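Local coordinates for protein glutamate--tRNA ligase (Methanothermobacter thermautotrophicus, PDB 3AII) that probably attaches glutamate to tRNA(Glu) and, as a non-discriminating synthetase, also to tRNA(Gln), using ATP and passing through a glutamyl-adenylate, at residues V98-P103 against V280-L285; R141-E146 against E260-G265; Y305-R308 against E313-E316; V411-V416 against V466-G471; G436-E441 against Q530-G535. All coordinates share one frame; numbering follows the deposited sequence. Where two conformers were deposited one is given.

Interaction 1. Residues V98-P103 against V280-L285; sequences VLRFAP and VDDHLL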
# COMPACT_ATOMS: atom_id res chain seq x y z
N VAL A 98 6.80 -22.03 -9.00
CA VAL A 98 6.16 -20.92 -9.72
C VAL A 98 5.06 -20.31 -8.85
O VAL A 98 4.13 -21.02 -8.45
CB VAL A 98 5.54 -21.40 -11.04
CG1 VAL A 98 4.93 -20.21 -11.82
CG2 VAL A 98 6.57 -22.14 -11.87
N LEU A 99 5.19 -19.03 -8.56
CA LEU A 99 4.26 -18.31 -7.70
C LEU A 99 3.64 -17.18 -8.49
O LEU A 99 4.11 -16.85 -9.58
CB LEU A 99 5.00 -17.77 -6.48
CG LEU A 99 5.73 -18.85 -5.67
CD1 LEU A 99 7.20 -18.49 -5.51
CD2 LEU A 99 5.06 -19.03 -4.32
N ARG A 100 2.56 -16.60 -7.98
CA ARG A 100 1.99 -15.45 -8.67
C ARG A 100 1.56 -14.38 -7.68
O ARG A 100 1.35 -14.65 -6.48
CB ARG A 100 0.82 -15.86 -9.58
CG ARG A 100 -0.56 -15.95 -8.88
CD ARG A 100 -0.65 -17.02 -7.82
NE ARG A 100 -1.99 -17.63 -7.82
CZ ARG A 100 -2.98 -17.28 -7.00
NH1 ARG A 100 -2.82 -16.33 -6.08
NH2 ARG A 100 -4.15 -17.90 -7.10
N PHE A 101 1.49 -13.14 -8.17
CA PHE A 101 0.92 -12.03 -7.41
C PHE A 101 -0.21 -11.56 -8.30
O PHE A 101 0.03 -11.25 -9.47
CB PHE A 101 1.94 -10.90 -7.21
CG PHE A 101 1.34 -9.63 -6.67
CD1 PHE A 101 0.63 -9.65 -5.47
CD2 PHE A 101 1.46 -8.44 -7.35
CE1 PHE A 101 0.05 -8.48 -4.97
CE2 PHE A 101 0.89 -7.27 -6.88
CZ PHE A 101 0.17 -7.29 -5.68
N ALA A 102 -1.43 -11.53 -7.77
CA ALA A 102 -2.61 -11.38 -8.64
C ALA A 102 -3.58 -10.31 -8.16
O ALA A 102 -4.66 -10.63 -7.65
CB ALA A 102 -3.33 -12.73 -8.78
N PRO A 103 -3.21 -9.03 -8.35
CA PRO A 103 -4.07 -7.93 -7.88
C PRO A 103 -5.17 -7.62 -8.87
O PRO A 103 -5.04 -7.93 -10.06
CB PRO A 103 -3.09 -6.75 -7.81
CG PRO A 103 -2.10 -7.04 -8.92
CD PRO A 103 -1.97 -8.55 -8.98
N VAL A 280 -8.22 -21.85 -13.60
CA VAL A 280 -7.79 -22.07 -14.97
C VAL A 280 -6.39 -21.47 -15.21
O VAL A 280 -5.50 -22.11 -15.81
CB VAL A 280 -8.82 -21.52 -15.99
CG1 VAL A 280 -8.23 -21.53 -17.41
CG2 VAL A 280 -10.11 -22.35 -15.97
N ASP A 281 -6.19 -20.24 -14.74
CA ASP A 281 -4.92 -19.56 -14.98
C ASP A 281 -3.79 -20.13 -14.14
O ASP A 281 -2.67 -20.28 -14.63
CB ASP A 281 -5.06 -18.06 -14.76
CG ASP A 281 -5.85 -17.40 -15.88
OD1 ASP A 281 -6.09 -18.07 -16.91
OD2 ASP A 281 -6.22 -16.22 -15.70
N ASP A 282 -4.07 -20.49 -12.89
CA ASP A 282 -3.04 -21.13 -12.07
C ASP A 282 -2.57 -22.41 -12.77
O ASP A 282 -1.37 -22.70 -12.81
CB ASP A 282 -3.55 -21.44 -10.66
CG ASP A 282 -3.52 -20.23 -9.74
OD1 ASP A 282 -2.90 -19.21 -10.09
OD2 ASP A 282 -4.12 -20.31 -8.65
N HIS A 283 -3.50 -23.18 -13.32
CA HIS A 283 -3.10 -24.42 -13.97
C HIS A 283 -2.34 -24.15 -15.25
O HIS A 283 -1.26 -24.71 -15.46
CB HIS A 283 -4.30 -25.31 -14.30
CG HIS A 283 -3.94 -26.48 -15.15
ND1 HIS A 283 -3.29 -27.59 -14.64
CD2 HIS A 283 -4.10 -26.71 -16.47
CE1 HIS A 283 -3.08 -28.46 -15.62
NE2 HIS A 283 -3.57 -27.95 -16.74
N LEU A 284 -2.88 -23.31 -16.11
CA LEU A 284 -2.26 -23.14 -17.43
C LEU A 284 -0.91 -22.44 -17.37
O LEU A 284 -0.04 -22.71 -18.22
CB LEU A 284 -3.19 -22.41 -18.41
CG LEU A 284 -4.46 -23.16 -18.82
CD1 LEU A 284 -5.37 -22.22 -19.63
CD2 LEU A 284 -4.12 -24.41 -19.62
N LEU A 285 -0.73 -21.57 -16.38
CA LEU A 285 0.52 -20.84 -16.24
C LEU A 285 1.54 -21.63 -15.44
O LEU A 285 2.66 -21.18 -15.26
CB LEU A 285 0.28 -19.49 -15.55
CG LEU A 285 -0.63 -18.58 -16.38
CD1 LEU A 285 -1.03 -17.36 -15.57
CD2 LEU A 285 0.06 -18.17 -17.67
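Asp282 and Arg100 form a side-on salt bridge between helix 274-284 and strand 98-101. The strand belongs to the parallel sheet of the class I catalytic domain, which has the Rossmann-type fold of this family. Two residues past the strand, Pro103 is the first residue of the predicted 'HIGH' motif. Along 280-285, Asp282 is the first residue to touch the strand. Its CG stands anti to the carbonyl carbon, and this swings the carboxylate across to the arginine. Each oxygen takes its own nitrogen. Arg100 NE donates to Asp282 OD1 at 2.9 Å, and Arg100 NH2 donates to Asp282 OD2, also at 2.9 Å. Both oxygens are met on the syn side, and Arg100 NE approaches OD1 from 24° out of the carboxylate plane. The two groups are not coplanar: their planes lie 39° apart. Arg100 reaches the helix with CG held between its backbone N and carbonyl carbon (chi1 86°), and its chain bends twice more before the guanidinium. Two bonds to two oxygens limit the turning of the buried charged groups. OD1 also meets Arg134 of the neighbouring strand 130-135 in a second salt bridge. One carboxylate thus serves two arginines, and its negative charge probably helps both to stay charged in this buried place. Further on, Leu285 N bonds back to Asp281 O at 2.9 Å. Leu285 then meets the start of the strand through its backbone: Val98 CG1 lies 4.2 Å from Leu285 O.

Interaction 2. Residues R141-E146 against E260-G265; sequences RRVDPE and EHPRTG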
# COMPACT_ATOMS: atom_id res chain seq x y z
N ARG A 141 -16.90 -3.39 -14.34
CA ARG A 141 -17.32 -2.17 -13.63
C ARG A 141 -16.37 -1.73 -12.53
O ARG A 141 -16.55 -0.65 -11.96
CB ARG A 141 -18.73 -2.35 -13.05
CG ARG A 141 -19.81 -2.49 -14.12
CD ARG A 141 -21.21 -2.34 -13.54
NE ARG A 141 -22.23 -2.45 -14.58
CZ ARG A 141 -22.94 -3.54 -14.83
NH1 ARG A 141 -22.77 -4.63 -14.09
NH2 ARG A 141 -23.83 -3.54 -15.80
N ARG A 142 -15.38 -2.56 -12.23
CA ARG A 142 -14.46 -2.27 -11.13
C ARG A 142 -13.03 -2.03 -11.60
O ARG A 142 -12.09 -2.13 -10.82
CB ARG A 142 -14.46 -3.41 -10.11
CG ARG A 142 -15.85 -3.82 -9.65
CD ARG A 142 -16.49 -2.79 -8.73
NE ARG A 142 -17.94 -2.93 -8.67
CZ ARG A 142 -18.57 -3.94 -8.07
NH1 ARG A 142 -17.88 -4.91 -7.48
NH2 ARG A 142 -19.90 -3.98 -8.07
N VAL A 143 -12.87 -1.73 -12.88
CA VAL A 143 -11.54 -1.48 -13.41
C VAL A 143 -11.20 0.01 -13.45
O VAL A 143 -11.96 0.82 -13.99
CB VAL A 143 -11.40 -2.03 -14.83
CG1 VAL A 143 -10.06 -1.59 -15.42
CG2 VAL A 143 -11.55 -3.55 -14.83
N ASP A 144 -10.06 0.35 -12.86
CA ASP A 144 -9.51 1.69 -12.99
C ASP A 144 -8.43 1.65 -14.06
O ASP A 144 -7.39 1.03 -13.88
CB ASP A 144 -8.94 2.16 -11.65
CG ASP A 144 -8.42 3.57 -11.70
OD1 ASP A 144 -7.95 4.07 -10.66
OD2 ASP A 144 -8.49 4.19 -12.78
N PRO A 145 -8.69 2.30 -15.20
CA PRO A 145 -7.79 2.24 -16.36
C PRO A 145 -6.35 2.61 -16.00
O PRO A 145 -5.42 2.06 -16.58
CB PRO A 145 -8.38 3.30 -17.29
CG PRO A 145 -9.79 3.42 -16.90
CD PRO A 145 -9.84 3.19 -15.42
N GLU A 146 -6.17 3.52 -15.06
CA GLU A 146 -4.83 3.98 -14.70
C GLU A 146 -4.02 2.90 -13.96
O GLU A 146 -2.79 2.92 -13.97
CB GLU A 146 -4.91 5.27 -13.88
CG GLU A 146 -5.65 5.11 -12.56
CD GLU A 146 -6.12 6.43 -11.96
OE1 GLU A 146 -5.75 7.49 -12.51
OE2 GLU A 146 -6.85 6.40 -10.95
N GLU A 260 -19.41 -1.72 -20.44
CA GLU A 260 -18.18 -1.45 -21.15
C GLU A 260 -16.98 -1.73 -20.26
O GLU A 260 -16.88 -1.20 -19.15
CB GLU A 260 -18.15 0.00 -21.62
CG GLU A 260 -16.81 0.46 -22.16
CD GLU A 260 -16.78 1.94 -22.47
OE1 GLU A 260 -17.86 2.51 -22.75
OE2 GLU A 260 -15.69 2.54 -22.41
N HIS A 261 -16.07 -2.57 -20.74
CA HIS A 261 -14.80 -2.81 -20.07
C HIS A 261 -13.81 -1.78 -20.60
O HIS A 261 -13.80 -1.51 -21.80
CB HIS A 261 -14.31 -4.22 -20.40
CG HIS A 261 -13.19 -4.70 -19.52
ND1 HIS A 261 -11.89 -4.26 -19.67
CD2 HIS A 261 -13.17 -5.60 -18.51
CE1 HIS A 261 -11.12 -4.86 -18.77
NE2 HIS A 261 -11.87 -5.68 -18.06
N PRO A 262 -12.98 -1.21 -19.73
CA PRO A 262 -12.07 -0.15 -20.18
C PRO A 262 -11.00 -0.62 -21.16
O PRO A 262 -10.52 0.19 -21.96
CB PRO A 262 -11.46 0.37 -18.88
CG PRO A 262 -12.46 0.04 -17.84
CD PRO A 262 -13.03 -1.28 -18.26
N ARG A 263 -10.62 -1.89 -21.10
CA ARG A 263 -9.70 -2.46 -22.09
C ARG A 263 -10.38 -3.01 -23.33
O ARG A 263 -10.02 -2.67 -24.46
CB ARG A 263 -8.85 -3.58 -21.48
CG ARG A 263 -7.58 -3.10 -20.81
CD ARG A 263 -6.71 -4.26 -20.34
NE ARG A 263 -5.62 -4.57 -21.26
CZ ARG A 263 -5.56 -5.64 -22.05
NH1 ARG A 263 -6.54 -6.54 -22.06
NH2 ARG A 263 -4.50 -5.81 -22.83
N THR A 264 -11.36 -3.88 -23.13
CA THR A 264 -11.96 -4.63 -24.22
C THR A 264 -13.28 -4.04 -24.71
O THR A 264 -13.92 -4.60 -25.59
CB THR A 264 -12.18 -6.10 -23.82
OG1 THR A 264 -13.05 -6.15 -22.68
CG2 THR A 264 -10.85 -6.76 -23.46
N GLY A 265 -13.69 -2.92 -24.13
CA GLY A 265 -14.89 -2.24 -24.58
C GLY A 265 -16.15 -3.05 -24.39
O GLY A 265 -16.43 -3.51 -23.29
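Val143 packs against Pro262 and His261, joining two loops of the catalytic domain. Val143 CG1 lies 3.8 Å from Pro262 CG, and Val143 CB is just as close to that ring carbon. The other branch is in van der Waals contact with the histidine: Val143 CG2 is 3.9 Å from His261 NE2. CG1 stands anti to the backbone N (chi1 173°), which parts the two methyls between proline and imidazole. Farther out, Pro145 CG comes within 4.0 Å of Pro262 CB, the two side chains crossing at about a right angle.

The polar bonds lie within each loop or go elsewhere. Arg263 N donates to His261 ND1 at 3.0 Å, nearly in the ring plane. His261 NE2 is bonded to Asp137 O, so both ring nitrogens are held and the imidazole is fixed in rotation beside the valine. On the other loop, Glu146 N makes a weak capping bond to Asp144 OD2, just ahead of helix 147-158.

Backbone bonds close a tight turn at 261-265. His261 N donates to Gly265 O at 2.7 Å, and a weak bond returns from Gly265 N to His261 O. This turn lies in the connection of a beta hairpin, between antiparallel strands 252-256 and 270-272.

Interaction 3. Residues Y305-R308 against E313-E316; sequences YLYR and EPPE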
# COMPACT_ATOMS: atom_id res chain seq x y z
N TYR A 305 -12.88 -28.50 -6.93
CA TYR A 305 -13.83 -29.20 -7.79
C TYR A 305 -13.53 -29.03 -9.27
O TYR A 305 -13.73 -29.94 -10.07
CB TYR A 305 -15.26 -28.74 -7.51
CG TYR A 305 -15.80 -29.26 -6.20
CD1 TYR A 305 -15.74 -28.48 -5.05
CD2 TYR A 305 -16.37 -30.52 -6.12
CE1 TYR A 305 -16.22 -28.96 -3.85
CE2 TYR A 305 -16.85 -31.00 -4.92
CZ TYR A 305 -16.77 -30.22 -3.79
OH TYR A 305 -17.26 -30.70 -2.60
N LEU A 306 -13.04 -27.85 -9.63
CA LEU A 306 -12.66 -27.56 -11.01
C LEU A 306 -11.48 -28.41 -11.43
O LEU A 306 -11.50 -29.04 -12.48
CB LEU A 306 -12.27 -26.09 -11.16
CG LEU A 306 -13.39 -25.06 -11.20
CD1 LEU A 306 -12.76 -23.68 -11.26
CD2 LEU A 306 -14.27 -25.29 -12.41
N TYR A 307 -10.44 -28.41 -10.59
CA TYR A 307 -9.24 -29.19 -10.85
C TYR A 307 -9.63 -30.66 -11.00
O TYR A 307 -9.22 -31.34 -11.92
CB TYR A 307 -8.22 -29.04 -9.72
CG TYR A 307 -7.44 -27.74 -9.71
CD1 TYR A 307 -6.32 -27.57 -10.52
CD2 TYR A 307 -7.83 -26.69 -8.89
CE1 TYR A 307 -5.59 -26.38 -10.50
CE2 TYR A 307 -7.11 -25.48 -8.87
CZ TYR A 307 -6.00 -25.34 -9.68
OH TYR A 307 -5.28 -24.17 -9.66
N ARG A 308 -10.46 -31.12 -10.06
CA ARG A 308 -11.00 -32.48 -10.09
C ARG A 308 -11.65 -32.83 -11.43
O ARG A 308 -11.29 -33.82 -12.09
CB ARG A 308 -12.05 -32.63 -8.99
CG ARG A 308 -11.51 -32.88 -7.60
CD ARG A 308 -12.66 -33.21 -6.67
NE ARG A 308 -13.70 -33.99 -7.36
CZ ARG A 308 -14.83 -34.38 -6.79
NH1 ARG A 308 -15.72 -35.07 -7.49
NH2 ARG A 308 -15.08 -34.07 -5.53
N GLU A 313 -3.99 -31.61 -11.34
CA GLU A 313 -3.49 -31.59 -9.98
C GLU A 313 -3.40 -30.15 -9.49
O GLU A 313 -2.77 -29.31 -10.14
CB GLU A 313 -2.12 -32.25 -9.90
CG GLU A 313 -1.57 -32.37 -8.49
CD GLU A 313 -0.25 -33.11 -8.45
OE1 GLU A 313 0.29 -33.42 -9.53
OE2 GLU A 313 0.23 -33.40 -7.34
N PRO A 314 -4.01 -29.86 -8.34
CA PRO A 314 -4.01 -28.49 -7.82
C PRO A 314 -2.63 -28.10 -7.32
O PRO A 314 -1.82 -28.96 -6.98
CB PRO A 314 -5.00 -28.54 -6.65
CG PRO A 314 -5.45 -29.98 -6.53
CD PRO A 314 -4.54 -30.82 -7.36
N PRO A 315 -2.36 -26.79 -7.25
CA PRO A 315 -1.11 -26.32 -6.63
C PRO A 315 -1.16 -26.47 -5.11
O PRO A 315 -2.24 -26.63 -4.54
CB PRO A 315 -1.08 -24.84 -7.01
CG PRO A 315 -2.53 -24.46 -7.17
CD PRO A 315 -3.23 -25.68 -7.69
N GLU A 316 -0.01 -26.42 -4.46
CA GLU A 316 -0.01 -26.30 -3.01
C GLU A 316 -0.71 -25.00 -2.63
O GLU A 316 -0.54 -23.98 -3.29
CB GLU A 316 1.42 -26.32 -2.45
CG GLU A 316 2.14 -27.64 -2.71
CD GLU A 316 1.54 -28.80 -1.93
OE1 GLU A 316 1.00 -28.57 -0.83
OE2 GLU A 316 1.62 -29.95 -2.42
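Tyr307 lays one ring face against Pro314 and brings its hydroxyl end to Pro315. It stands on helix 299-310, and the two prolines lie in the loop that leads from this helix to strand 316-318. From CB the side chain leaves with CG anti to the carbonyl carbon (chi1 -76°), which directs the ring toward the returning loop. Tyr307 CG is 4.0 Å from Pro314 CB. Tyr307 CD1 is closer, with Pro314 CA 3.7 Å away, and it also passes 4.0 Å from Glu313 O. Pro314 CA sits 3.8 Å from the centroid of the Tyr307 ring and 18° off its normal, a CH-pi contact over the face. Beyond the ring centre the partner changes. Tyr307 CE1 approaches Pro315 CD at 3.7 Å, and Tyr307 CZ is 3.4 Å from that same carbon. At the tip, Tyr307 OH lies 3.2 Å from Pro315 CD. Helix 274-284 also touches this tyrosine, through Ala279 and Asp282. An alanine here is likely to take the ring face from Pro314 and the phenol end from Pro315, opening a gap and freeing the loop to shift. No hydrogen bond crosses the contact. It relies on dispersion and on C-H groups probably made slightly positive by the adjoining amide nitrogens, which suit the electron-rich face of a phenol.

Interaction 4. Residues V411-V416 against V466-G471; sequences VKLEVV and VIYSGG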
# COMPACT_ATOMS: atom_id res chain seq x y z
N VAL A 411 7.22 31.93 16.76
CA VAL A 411 7.10 33.26 17.34
C VAL A 411 8.45 33.96 17.21
O VAL A 411 9.50 33.38 17.49
CB VAL A 411 6.61 33.22 18.79
CG1 VAL A 411 7.47 32.30 19.63
CG2 VAL A 411 6.57 34.63 19.38
N LYS A 412 8.42 35.20 16.74
CA LYS A 412 9.66 35.93 16.51
C LYS A 412 9.98 36.71 17.78
O LYS A 412 9.18 37.51 18.24
CB LYS A 412 9.54 36.88 15.33
CG LYS A 412 10.84 37.55 14.94
CD LYS A 412 10.67 38.44 13.71
CE LYS A 412 12.00 38.99 13.25
NZ LYS A 412 11.84 40.00 12.16
N LEU A 413 11.16 36.44 18.35
CA LEU A 413 11.53 37.01 19.63
C LEU A 413 12.95 37.56 19.61
O LEU A 413 13.88 36.93 19.10
CB LEU A 413 11.42 35.95 20.73
CG LEU A 413 10.03 35.40 21.01
CD1 LEU A 413 10.07 34.11 21.83
CD2 LEU A 413 9.23 36.48 21.73
N GLU A 414 13.12 38.75 20.19
CA GLU A 414 14.45 39.32 20.37
C GLU A 414 15.10 38.68 21.58
O GLU A 414 14.45 38.53 22.62
CB GLU A 414 14.34 40.83 20.60
CG GLU A 414 15.65 41.48 20.92
CD GLU A 414 15.54 42.98 21.00
OE1 GLU A 414 14.40 43.47 21.18
OE2 GLU A 414 16.58 43.66 20.89
N VAL A 415 16.37 38.29 21.46
CA VAL A 415 17.09 37.83 22.65
C VAL A 415 17.59 39.07 23.37
O VAL A 415 18.66 39.60 23.06
CB VAL A 415 18.25 36.88 22.29
CG1 VAL A 415 18.97 36.41 23.56
CG2 VAL A 415 17.71 35.68 21.50
N VAL A 416 16.79 39.57 24.31
CA VAL A 416 17.11 40.83 25.00
C VAL A 416 18.33 40.66 25.89
O VAL A 416 18.39 39.75 26.71
CB VAL A 416 15.92 41.30 25.84
CG1 VAL A 416 16.28 42.55 26.65
CG2 VAL A 416 14.71 41.57 24.94
N VAL A 466 18.30 31.20 27.81
CA VAL A 466 17.47 32.39 27.97
C VAL A 466 16.33 32.08 28.92
O VAL A 466 16.09 30.92 29.26
CB VAL A 466 16.87 32.81 26.63
CG1 VAL A 466 17.99 33.22 25.66
CG2 VAL A 466 16.01 31.67 26.05
N ILE A 467 15.63 33.13 29.36
CA ILE A 467 14.41 32.97 30.13
C ILE A 467 13.28 33.68 29.41
O ILE A 467 13.39 34.85 29.04
CB ILE A 467 14.59 33.50 31.58
CG1 ILE A 467 15.69 32.71 32.27
CG2 ILE A 467 13.27 33.39 32.35
CD1 ILE A 467 16.15 33.29 33.55
N TYR A 468 12.19 32.94 29.18
CA TYR A 468 11.02 33.47 28.50
C TYR A 468 9.98 33.79 29.56
O TYR A 468 9.49 32.89 30.24
CB TYR A 468 10.49 32.44 27.50
CG TYR A 468 9.36 32.93 26.61
CD1 TYR A 468 9.43 34.15 25.96
CD2 TYR A 468 8.21 32.15 26.43
CE1 TYR A 468 8.40 34.59 25.15
CE2 TYR A 468 7.17 32.59 25.63
CZ TYR A 468 7.28 33.81 24.99
OH TYR A 468 6.26 34.26 24.18
N SER A 469 9.64 35.06 29.72
CA SER A 469 8.57 35.41 30.65
C SER A 469 7.98 36.77 30.31
O SER A 469 8.69 37.64 29.80
CB SER A 469 9.03 35.35 32.11
OG SER A 469 9.97 36.36 32.39
N GLY A 470 6.69 36.92 30.55
CA GLY A 470 5.98 38.14 30.22
C GLY A 470 6.03 38.42 28.73
O GLY A 470 5.89 39.57 28.31
N GLY A 471 6.23 37.38 27.93
CA GLY A 471 6.27 37.51 26.49
C GLY A 471 7.60 38.06 25.99
O GLY A 471 7.73 38.45 24.83
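Val415 and Val466 mark the near end of two strands that face each other without pairing: their CA atoms are 7.6 Å apart, those of Leu413 and Gly471 are 8.7 Å apart, and no hydrogen bond crosses. The side chains do the joining, mostly through apolar contacts. Leu413 reaches Tyr468 with both methyls. Its CD1 lies 3.7 Å from Tyr468 CE1, while Leu413 CD2 is 4.0 Å from the same ring carbon. The two side chains cross at about a right angle, and both methyls gather at Tyr468 CE1. Tyr468 comes to this place with CG anti to the backbone N (chi1 -174°), which carries the ring across toward strand 410-416. Leu413 CD2 also comes within 4.0 Å of Gly471 O, in the turn that follows Ser469. Farther along, Val415 CG1 touches Val466 CG1 at 3.9 Å. Here one methyl meets one methyl, again with the side chains at about a right angle. The contact lies in the anticodon-binding region, inside a sheet whose first and last strands pair, consistent with the beta-barrel domains of this family. Strand 472-477 runs between the two strands in that sheet. It hydrogen-bonds to Val416 through Leu473 and Tyr475, and the side chain of Leu473 packs on Val466 and Tyr468. Leu448 of strand 445-449 touches Leu413, and Leu458 of strand 456-460 touches Val466 and Tyr468.

Interaction 5. Residues G436-E441 against Q530-G535; sequences GNRVLE and QLERFG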
# COMPACT_ATOMS: atom_id res chain seq x y z
N GLY A 436 29.56 17.69 6.98
CA GLY A 436 29.90 18.91 7.68
C GLY A 436 28.85 19.47 8.63
O GLY A 436 27.89 18.78 9.00
N ASN A 437 29.05 20.73 9.02
CA ASN A 437 28.22 21.34 10.06
C ASN A 437 27.42 22.51 9.50
O ASN A 437 27.94 23.30 8.71
CB ASN A 437 29.08 21.87 11.20
CG ASN A 437 29.76 20.76 11.97
OD1 ASN A 437 29.35 19.61 11.91
ND2 ASN A 437 30.81 21.11 12.72
N ARG A 438 26.17 22.63 9.94
CA ARG A 438 25.45 23.90 9.74
C ARG A 438 26.06 24.98 10.61
O ARG A 438 26.56 24.71 11.71
CB ARG A 438 23.97 23.75 10.10
CG ARG A 438 23.22 22.65 9.38
CD ARG A 438 22.71 21.60 10.36
NE ARG A 438 21.62 22.14 11.19
CZ ARG A 438 21.09 21.49 12.21
NH1 ARG A 438 20.08 22.03 12.89
NH2 ARG A 438 21.56 20.30 12.56
N VAL A 439 26.04 26.22 10.13
CA VAL A 439 26.51 27.37 10.89
C VAL A 439 25.34 28.30 11.01
O VAL A 439 24.80 28.77 10.01
CB VAL A 439 27.68 28.08 10.20
CG1 VAL A 439 28.18 29.24 11.05
CG2 VAL A 439 28.79 27.06 9.94
N LEU A 440 24.95 28.54 12.25
CA LEU A 440 23.81 29.41 12.54
C LEU A 440 24.32 30.64 13.25
O LEU A 440 25.02 30.54 14.26
CB LEU A 440 22.83 28.69 13.45
CG LEU A 440 22.22 27.40 12.87
CD1 LEU A 440 21.17 26.83 13.79
CD2 LEU A 440 21.62 27.70 11.53
N GLU A 441 23.96 31.80 12.73
CA GLU A 441 24.44 33.05 13.28
C GLU A 441 23.36 33.70 14.14
O GLU A 441 22.38 34.25 13.62
CB GLU A 441 24.86 34.00 12.16
CG GLU A 441 25.92 33.44 11.21
CD GLU A 441 27.33 33.55 11.74
OE1 GLU A 441 27.52 33.99 12.91
OE2 GLU A 441 28.27 33.22 10.97
N GLN A 530 15.58 15.01 8.74
CA GLN A 530 15.08 15.05 10.10
C GLN A 530 14.90 16.52 10.50
O GLN A 530 15.88 17.28 10.60
CB GLN A 530 16.03 14.34 11.06
CG GLN A 530 15.51 14.36 12.49
CD GLN A 530 16.30 13.47 13.43
OE1 GLN A 530 17.38 12.97 13.09
NE2 GLN A 530 15.76 13.24 14.61
N LEU A 531 13.65 16.92 10.69
CA LEU A 531 13.35 18.22 11.27
C LEU A 531 13.44 18.02 12.77
O LEU A 531 12.57 17.40 13.39
CB LEU A 531 11.95 18.64 10.83
CG LEU A 531 11.79 18.71 9.31
CD1 LEU A 531 10.38 19.16 8.93
CD2 LEU A 531 12.84 19.65 8.68
N GLU A 532 14.53 18.52 13.36
CA GLU A 532 14.87 18.12 14.72
C GLU A 532 13.78 18.50 15.71
O GLU A 532 13.23 19.59 15.63
CB GLU A 532 16.19 18.73 15.14
CG GLU A 532 17.35 18.29 14.24
CD GLU A 532 18.68 18.50 14.91
OE1 GLU A 532 18.95 17.81 15.92
OE2 GLU A 532 19.46 19.34 14.43
N ARG A 533 13.49 17.57 16.61
CA ARG A 533 12.45 17.77 17.64
C ARG A 533 11.06 17.93 17.03
O ARG A 533 10.13 18.38 17.71
CB ARG A 533 12.79 18.97 18.54
CG ARG A 533 14.15 18.88 19.24
CD ARG A 533 14.36 19.99 20.30
NE ARG A 533 13.44 19.85 21.44
CZ ARG A 533 12.38 20.61 21.64
NH1 ARG A 533 11.59 20.40 22.70
NH2 ARG A 533 12.10 21.60 20.80
N PHE A 534 10.91 17.58 15.76
CA PHE A 534 9.62 17.67 15.10
C PHE A 534 9.27 16.35 14.40
O PHE A 534 8.29 15.69 14.76
CB PHE A 534 9.59 18.87 14.14
CG PHE A 534 8.25 19.11 13.50
CD1 PHE A 534 7.23 19.74 14.20
CD2 PHE A 534 8.01 18.71 12.19
CE1 PHE A 534 5.99 19.96 13.61
CE2 PHE A 534 6.76 18.92 11.59
CZ PHE A 534 5.76 19.55 12.30
N GLY A 535 10.08 15.94 13.43
CA GLY A 535 9.90 14.64 12.80
C GLY A 535 10.69 14.48 11.52
O GLY A 535 11.30 15.43 11.04
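Arg438 has CG anti to its carbonyl carbon and then bends at chi2 (117°) and chi3, while Glu532 runs on extended beyond CG (chi2 -161°); the two side chains come from opposite directions, and these torsions let their ends meet. The resulting salt bridge ties the antiparallel strand pair 422-427 and 437-442 to the chain at Glu532, next to strand 528-531. It joins two parts of the anticodon-binding region, consistent with the beta-barrel domains of this family. Length matters here, since the CA atoms of these residues are 13.0 Å apart. The grip is end-on and falls on one oxygen. Arg438 NH2 donates to Glu532 OE2 at 3.0 Å, and Arg438 NH1 donates to the same atom at 3.2 Å. OE2 lies near the guanidinium plane and is met almost head-on to its C-O bond. The carboxylate plane is turned 66° from that of the guanidinium, and both bonds are bent. The charges have further partners. Arg438 NH1 also pairs with Glu517, NH2 bonds to Pro427 O, and Phe405 makes a cation-pi contact, while Glu532 OE1 pairs with Arg426. With a leucine in place of Arg438, Glu532 OE2 and Glu517 would probably lose this positive mate inside a buried contact. The chain turns back after Glu532, and a classic beta bulge follows, with Phe534 and Gly535 both facing Leu531. Leu531 N donates to Gly535 O at 2.8 Å. In return, Leu531 O takes two donors, Phe534 N at 2.9 Å and Gly535 N at 2.9 Å.

In the fold
Interactions 1, 2 and 3 belong to the catalytic domain; 4 and 5 lie in the anticodon-binding part, across the chain's centre. Interactions 1 and 5 are buried and rest on arginine-carboxylate salt bridges, side-on to two oxygens in one and end-on to a single oxygen in the other. Interactions 2, 3 and 4 are only partly buried and have no hydrogen bond across. Interaction 2 is nested in the loop closed by interaction 1, yet does not touch it. Helix 274-284 takes part in interaction 1 and also touches Tyr307 of interaction 3, so it joins these two. Interactions 4 and 5 use different strands, with centres about 21 Å apart.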